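Local coordinates for protein peptide amidase (Stenotrophomonas maltophilia, PDB 1M22) that probably hydrolyses amide bonds in peptide substrates, as a serine hydrolase of the amidase signature family, at residues 149-154 with 160-165; 141-146 with 420-425; 46-51 with 169-174. All coordinates share one frame; numbering follows the deposited sequence.

Contact 1: residues 149-154 with 160-165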
# COMPACT_ATOMS: atom_id res chain seq x y z
N GLY A 149 -5.11 -6.13 16.63
CA GLY A 149 -3.85 -6.70 16.18
C GLY A 149 -2.61 -6.34 16.98
O GLY A 149 -1.54 -6.90 16.75
N GLY A 150 -2.74 -5.42 17.93
CA GLY A 150 -1.58 -5.04 18.70
C GLY A 150 -0.65 -4.16 17.89
O GLY A 150 -1.06 -3.50 16.94
N GLN A 151 0.63 -4.18 18.26
CA GLN A 151 1.64 -3.37 17.61
C GLN A 151 2.52 -4.11 16.62
O GLN A 151 3.27 -5.01 17.00
CB GLN A 151 2.53 -2.73 18.68
CG GLN A 151 3.61 -1.83 18.13
CD GLN A 151 3.05 -0.58 17.50
OE1 GLN A 151 2.36 0.21 18.15
NE2 GLN A 151 3.33 -0.38 16.21
N THR A 152 2.45 -3.73 15.35
CA THR A 152 3.29 -4.34 14.34
C THR A 152 4.67 -3.69 14.48
O THR A 152 4.77 -2.50 14.78
CB THR A 152 2.71 -4.09 12.93
OG1 THR A 152 1.44 -4.75 12.82
CG2 THR A 152 3.65 -4.62 11.85
N ARG A 153 5.72 -4.47 14.26
CA ARG A 153 7.09 -3.98 14.41
C ARG A 153 7.90 -4.02 13.13
O ARG A 153 7.72 -4.91 12.29
CB ARG A 153 7.81 -4.78 15.49
CG ARG A 153 7.15 -4.65 16.86
CD ARG A 153 7.78 -5.55 17.90
NE ARG A 153 7.15 -5.35 19.21
CZ ARG A 153 7.36 -4.28 19.98
NH1 ARG A 153 8.18 -3.32 19.59
NH2 ARG A 153 6.74 -4.18 21.15
N ASN A 154 8.81 -3.06 12.98
CA ASN A 154 9.68 -3.01 11.81
C ASN A 154 10.69 -4.16 11.95
O ASN A 154 11.40 -4.25 12.95
CB ASN A 154 10.42 -1.67 11.78
CG ASN A 154 11.15 -1.44 10.48
OD1 ASN A 154 11.91 -2.30 10.02
ND2 ASN A 154 10.93 -0.28 9.88
N HIS A 160 11.58 -0.23 16.44
CA HIS A 160 11.16 0.88 15.60
C HIS A 160 9.88 0.68 14.80
O HIS A 160 9.41 -0.44 14.60
CB HIS A 160 12.32 1.30 14.69
CG HIS A 160 13.46 1.90 15.45
ND1 HIS A 160 14.16 3.00 15.01
CD2 HIS A 160 14.00 1.58 16.65
CE1 HIS A 160 15.08 3.33 15.90
NE2 HIS A 160 15.00 2.48 16.91
N SER A 161 9.33 1.80 14.35
CA SER A 161 8.07 1.82 13.65
C SER A 161 8.02 1.27 12.24
O SER A 161 8.96 1.43 11.46
CB SER A 161 7.55 3.26 13.61
OG SER A 161 6.26 3.31 13.03
N PRO A 162 6.92 0.58 11.90
CA PRO A 162 6.76 0.02 10.56
C PRO A 162 6.01 1.06 9.72
O PRO A 162 5.75 0.84 8.53
CB PRO A 162 5.90 -1.21 10.81
CG PRO A 162 4.98 -0.73 11.90
CD PRO A 162 5.94 -0.01 12.83
N CYS A 163 5.67 2.19 10.33
CA CYS A 163 4.89 3.25 9.69
C CYS A 163 3.48 2.67 9.42
O CYS A 163 3.11 1.67 10.02
CB CYS A 163 5.55 3.75 8.40
SG CYS A 163 4.92 5.35 7.80
N GLY A 164 2.71 3.28 8.52
CA GLY A 164 1.36 2.81 8.25
C GLY A 164 0.73 3.56 7.09
O GLY A 164 1.38 4.45 6.57
N SER A 165 -0.56 3.38 6.79
CA SER A 165 -1.44 2.60 7.59
C SER A 165 -1.38 1.08 7.18
O SER A 165 -2.00 0.22 7.78
CB SER A 165 -2.84 3.00 7.80
OG SER A 165 -3.51 3.06 6.55
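Asn-154 meets the backbone of His-160 and Ser-161 where a loop of the amidase signature fold doubles back on itself before reaching Ser-165, an active-site proton donor/acceptor that follows a cis peptide bond. The backbone N of Asn-154 donates to His-160 O over 3.1 Å. Asn-154 CB points toward segment 160-165 and lies against two carbonyl oxygens, 3.2 Å from His-160 O and 3.4 Å from Ser-161 O. Beyond it, CG is trans to the backbone N (chi1 -170°), which carries the amide alongside the second of these carbonyls. At the tip, Asn-154 ND2 makes a nearly straight hydrogen bond of 3.0 Å to Ser-161 O; the oxygen lies in the plane of the amide, whereas the donor stands 35° out of the carbonyl plane. The other branch, OD1, accepts from Tyr-156 N, and together the two bonds fix the rotation of the amide. Pro-162 packs against Thr-152, the CG and CD of Pro-162 each 3.4 Å from Thr-152 O, an oxygen that Gln-151 NE2 also engages. Within 160-165, Ser-161 OG closes an ST turn by accepting from Cys-163 N at 3.0 Å.

Contact 2: residues 141-146 with 420-425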
# COMPACT_ATOMS: atom_id res chain seq x y z
N SER A 141 -1.77 9.45 17.01
CA SER A 141 -1.91 8.01 16.87
C SER A 141 -0.55 7.34 16.75
O SER A 141 0.46 7.98 16.46
CB SER A 141 -2.74 7.70 15.63
OG SER A 141 -2.09 8.19 14.47
N ILE A 142 -0.53 6.03 16.99
CA ILE A 142 0.70 5.24 16.90
C ILE A 142 0.61 4.38 15.65
O ILE A 142 -0.26 3.52 15.52
CB ILE A 142 0.86 4.33 18.14
CG1 ILE A 142 0.86 5.18 19.41
CG2 ILE A 142 2.15 3.53 18.03
CD1 ILE A 142 0.85 4.36 20.69
N SER A 143 1.52 4.61 14.71
CA SER A 143 1.52 3.85 13.46
C SER A 143 1.70 2.36 13.69
O SER A 143 2.54 1.93 14.49
CB SER A 143 2.63 4.35 12.54
OG SER A 143 2.40 5.68 12.14
N GLY A 144 0.89 1.56 13.00
CA GLY A 144 1.00 0.12 13.13
C GLY A 144 0.30 -0.50 14.33
O GLY A 144 0.44 -1.70 14.56
N TRP A 145 -0.43 0.30 15.09
CA TRP A 145 -1.14 -0.22 16.25
C TRP A 145 -2.65 -0.30 16.04
O TRP A 145 -3.25 0.60 15.45
CB TRP A 145 -0.89 0.65 17.49
CG TRP A 145 -1.66 0.16 18.70
CD1 TRP A 145 -1.25 -0.78 19.60
CD2 TRP A 145 -3.01 0.50 19.06
NE1 TRP A 145 -2.26 -1.05 20.50
CE2 TRP A 145 -3.35 -0.28 20.19
CE3 TRP A 145 -3.96 1.38 18.53
CZ2 TRP A 145 -4.60 -0.20 20.81
CZ3 TRP A 145 -5.21 1.46 19.15
CH2 TRP A 145 -5.52 0.67 20.27
N SER A 146 -3.25 -1.37 16.54
CA SER A 146 -4.69 -1.53 16.51
C SER A 146 -5.05 -2.34 17.75
O SER A 146 -4.22 -3.08 18.28
CB SER A 146 -5.17 -2.24 15.23
OG SER A 146 -4.89 -3.63 15.25
N VAL A 420 13.73 7.74 7.90
CA VAL A 420 13.83 6.37 8.38
C VAL A 420 12.92 6.10 9.57
O VAL A 420 12.39 7.03 10.18
CB VAL A 420 15.28 6.00 8.78
CG1 VAL A 420 16.19 6.12 7.57
CG2 VAL A 420 15.75 6.91 9.90
N ALA A 421 12.75 4.82 9.88
CA ALA A 421 11.90 4.41 11.00
C ALA A 421 12.37 5.05 12.30
O ALA A 421 13.56 5.25 12.53
CB ALA A 421 11.92 2.90 11.12
N TRP A 422 11.40 5.35 13.16
CA TRP A 422 11.64 5.98 14.45
C TRP A 422 11.21 5.03 15.57
O TRP A 422 10.45 4.09 15.34
CB TRP A 422 10.83 7.27 14.54
CG TRP A 422 9.37 7.04 14.30
CD1 TRP A 422 8.40 6.78 15.23
CD2 TRP A 422 8.71 6.98 13.02
NE1 TRP A 422 7.19 6.56 14.62
CE2 TRP A 422 7.35 6.68 13.26
CE3 TRP A 422 9.15 7.15 11.70
CZ2 TRP A 422 6.42 6.54 12.22
CZ3 TRP A 422 8.22 7.02 10.67
CH2 TRP A 422 6.87 6.72 10.94
N PRO A 423 11.71 5.25 16.80
CA PRO A 423 11.33 4.39 17.92
C PRO A 423 9.81 4.42 18.09
O PRO A 423 9.21 5.50 18.09
CB PRO A 423 12.05 5.03 19.11
CG PRO A 423 13.26 5.63 18.48
CD PRO A 423 12.72 6.24 17.21
N ILE A 424 9.19 3.26 18.24
CA ILE A 424 7.75 3.19 18.41
C ILE A 424 7.28 3.98 19.62
O ILE A 424 6.30 4.73 19.54
CB ILE A 424 7.27 1.72 18.56
CG1 ILE A 424 7.53 0.96 17.25
CG2 ILE A 424 5.78 1.69 18.91
CD1 ILE A 424 7.25 -0.52 17.34
N ARG A 425 7.97 3.82 20.74
CA ARG A 425 7.62 4.52 21.98
C ARG A 425 7.99 6.00 21.96
O ARG A 425 8.21 6.61 23.01
CB ARG A 425 8.28 3.84 23.18
CG ARG A 425 7.71 2.46 23.51
CD ARG A 425 8.50 1.79 24.62
NE ARG A 425 7.95 0.49 24.98
CZ ARG A 425 6.80 0.32 25.63
NH1 ARG A 425 6.08 1.37 25.99
NH2 ARG A 425 6.37 -0.90 25.92
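Ile-142 and Ile-424 touch through their CG2 methyls, 4.2 Å apart, with the two side chains crossing at about a right angle. In both residues chi1, measured to CG1, is near -60° (-57° in Ile-142 and -65° in Ile-424), which leaves CG2 trans to the backbone N, and it is this short branch, not the longer CG1-CD1 arm, that does the touching. The second point of contact is polar against aromatic. Ser-143 OG approaches the indole of Trp-422 at its edge, near the ring plane, with Trp-422 CZ2 as its nearest atom at 4.1 Å. No hydrogen bond spans the two segments, and the four touching residues are all partly exposed: a light surface contact.

The next shell of bonds holds the backbone that carries these side chains. Ile-142 and Ser-143 open a type II beta turn that runs to Trp-145 and is closed by a long bond, 3.3 Å, from Trp-145 N to Ile-142 O. Gly-144 takes the third position with a positive phi of 82°, a conformation suited to glycine, and its N is bonded to Ser-131 OG. Gln-151, in the neighbouring strand 150-151, is bonded to the turn: its NE2 donates to Ser-143 O, while its side chain packs on both Ile-142 and Ile-424. On the other segment, Trp-422 and Ile-424 are backbone-bonded to Ser-161 and Ser-159, and the side chain of Ser-161 packs on Trp-422.

The turn leads straight into the short antiparallel pair of strands 145-146 and 150-151. Ser-143 is about 7 Å, side chain to side chain, from Ser-165 and about 8 Å from the nucleophile Ser-189, which places this meeting of two loops beside the Ser-Ser-Lys catalytic site characteristic of amidase signature enzymes.

Contact 3: residues 46-51 with 169-174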
# COMPACT_ATOMS: atom_id res chain seq x y z
N PRO A 46 10.66 -12.62 17.32
CA PRO A 46 10.63 -11.16 17.35
C PRO A 46 9.22 -10.56 17.47
O PRO A 46 9.07 -9.38 17.76
CB PRO A 46 11.32 -10.77 16.04
CG PRO A 46 10.96 -11.90 15.13
CD PRO A 46 11.15 -13.11 16.02
N ARG A 47 8.20 -11.39 17.25
CA ARG A 47 6.81 -10.96 17.36
C ARG A 47 6.50 -9.74 16.50
O ARG A 47 6.10 -8.69 17.01
CB ARG A 47 6.46 -10.63 18.82
CG ARG A 47 6.61 -11.78 19.80
CD ARG A 47 6.25 -11.30 21.20
NE ARG A 47 6.44 -12.34 22.21
CZ ARG A 47 6.25 -12.16 23.51
NH1 ARG A 47 5.86 -10.97 23.97
NH2 ARG A 47 6.45 -13.16 24.36
N LEU A 48 6.67 -9.88 15.20
CA LEU A 48 6.42 -8.77 14.29
C LEU A 48 4.95 -8.34 14.28
O LEU A 48 4.65 -7.18 14.01
CB LEU A 48 6.85 -9.15 12.87
CG LEU A 48 8.33 -9.52 12.69
CD1 LEU A 48 8.57 -9.93 11.25
CD2 LEU A 48 9.21 -8.33 13.06
N ARG A 49 4.06 -9.29 14.56
CA ARG A 49 2.62 -9.03 14.58
C ARG A 49 2.12 -8.37 13.30
O ARG A 49 1.28 -7.46 13.34
CB ARG A 49 2.22 -8.20 15.80
CG ARG A 49 2.55 -8.88 17.12
CD ARG A 49 1.61 -8.44 18.22
NE ARG A 49 0.30 -9.06 18.07
CZ ARG A 49 -0.68 -8.98 18.96
NH1 ARG A 49 -0.50 -8.29 20.08
NH2 ARG A 49 -1.84 -9.59 18.74
N ALA A 50 2.63 -8.83 12.17
CA ALA A 50 2.20 -8.29 10.88
C ALA A 50 0.88 -8.91 10.44
O ALA A 50 0.09 -8.29 9.73
CB ALA A 50 3.27 -8.55 9.83
N VAL A 51 0.64 -10.15 10.87
CA VAL A 51 -0.57 -10.88 10.50
C VAL A 51 -1.60 -10.87 11.62
O VAL A 51 -1.37 -11.43 12.69
CB VAL A 51 -0.21 -12.34 10.13
CG1 VAL A 51 -1.46 -13.10 9.74
CG2 VAL A 51 0.79 -12.34 8.99
N SER A 169 1.21 -5.31 5.94
CA SER A 169 1.49 -5.73 4.57
C SER A 169 2.94 -5.46 4.19
O SER A 169 3.59 -6.30 3.58
CB SER A 169 0.54 -5.05 3.59
OG SER A 169 -0.75 -5.65 3.66
N ALA A 170 3.45 -4.29 4.57
CA ALA A 170 4.84 -3.95 4.25
C ALA A 170 5.80 -4.85 5.01
O ALA A 170 6.75 -5.39 4.44
CB ALA A 170 5.11 -2.49 4.59
N VAL A 171 5.55 -5.02 6.31
CA VAL A 171 6.41 -5.86 7.14
C VAL A 171 6.39 -7.31 6.66
O VAL A 171 7.44 -7.95 6.57
CB VAL A 171 5.97 -5.80 8.61
CG1 VAL A 171 6.71 -6.86 9.43
CG2 VAL A 171 6.26 -4.42 9.17
N ALA A 172 5.20 -7.83 6.35
CA ALA A 172 5.10 -9.21 5.89
C ALA A 172 5.91 -9.46 4.63
O ALA A 172 6.60 -10.47 4.51
CB ALA A 172 3.64 -9.57 5.65
N VAL A 173 5.84 -8.54 3.68
CA VAL A 173 6.60 -8.70 2.44
C VAL A 173 8.10 -8.60 2.71
O VAL A 173 8.89 -9.37 2.18
CB VAL A 173 6.16 -7.65 1.40
CG1 VAL A 173 7.09 -7.68 0.20
CG2 VAL A 173 4.73 -7.94 0.95
N ALA A 174 8.49 -7.64 3.55
CA ALA A 174 9.91 -7.46 3.88
C ALA A 174 10.50 -8.65 4.61
O ALA A 174 11.68 -8.96 4.45
CB ALA A 174 10.08 -6.20 4.72
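Val-171 and Ala-50 bury the most surface here, and they meet directly: CG1 of Val-171 lies 3.9 Å from CB of Ala-50. With chi1 at 170°, this methyl is trans to the backbone N and points off helix 167-174 into the loop 46-51, where it is shared between two partners. Leu-48 supplies the other: Leu-48 CD1 stands 4.0 Å from Val-171 CG1, and Leu-48 CB is almost as near to that methyl, at 4.1 Å. The valine methyl thus sits against both the root and one end of the leucine.

Ala-50 reaches a second helix residue. Ala-50 CB lies 4.0 Å from Ala-172 N and 4.3 Å from Ala-172 CB; consistent with the small size of both alanines, the loop comes close to the helix backbone, with the CA atoms of Ala-50 and Ala-172 5.8 Å apart. All four residues are buried and the side-chain contacts are all apolar. In the amidase signature fold they join the helix that follows the loop of Ser-165 to the segment leading into strand 51-54, an outermost strand of the large mixed sheet. The CB atoms of Leu-48 and Ala-50 point toward the helix, whereas that of the intervening Arg-49 points away.

The loop is also held by helix 27-43, where the carboxylate of Asp-42 accepts from Ala-50 N through OD2 and from Val-51 N through OD1. On the helix side, Val-171 also packs on Thr-152, Pro-162 and Asn-197.

Contact 1 touches both of the others. Its centre is about 6 Å from that of contact 2 and about 8 Å from that of contact 3, whereas the centres of contacts 2 and 3 are about 13 Å apart and the two do not touch. Toward contact 2 the probable hydrogen bonds are Ser-161 N to Trp-422 O (2.7 Å) and Thr-152 N to Gly-144 O (3.0 Å). Toward contact 3, Thr-152 OG1 probably bonds to Arg-49 O (2.8 Å) and Arg-153 N to Leu-48 O (2.9 Å). Segment 149-154 therefore has bonds to both other contacts. Segment 160-165 ends at Ser-165, whose OG is hydrogen-bonded to Ser-189 OG and Lys-86 NZ in the active site.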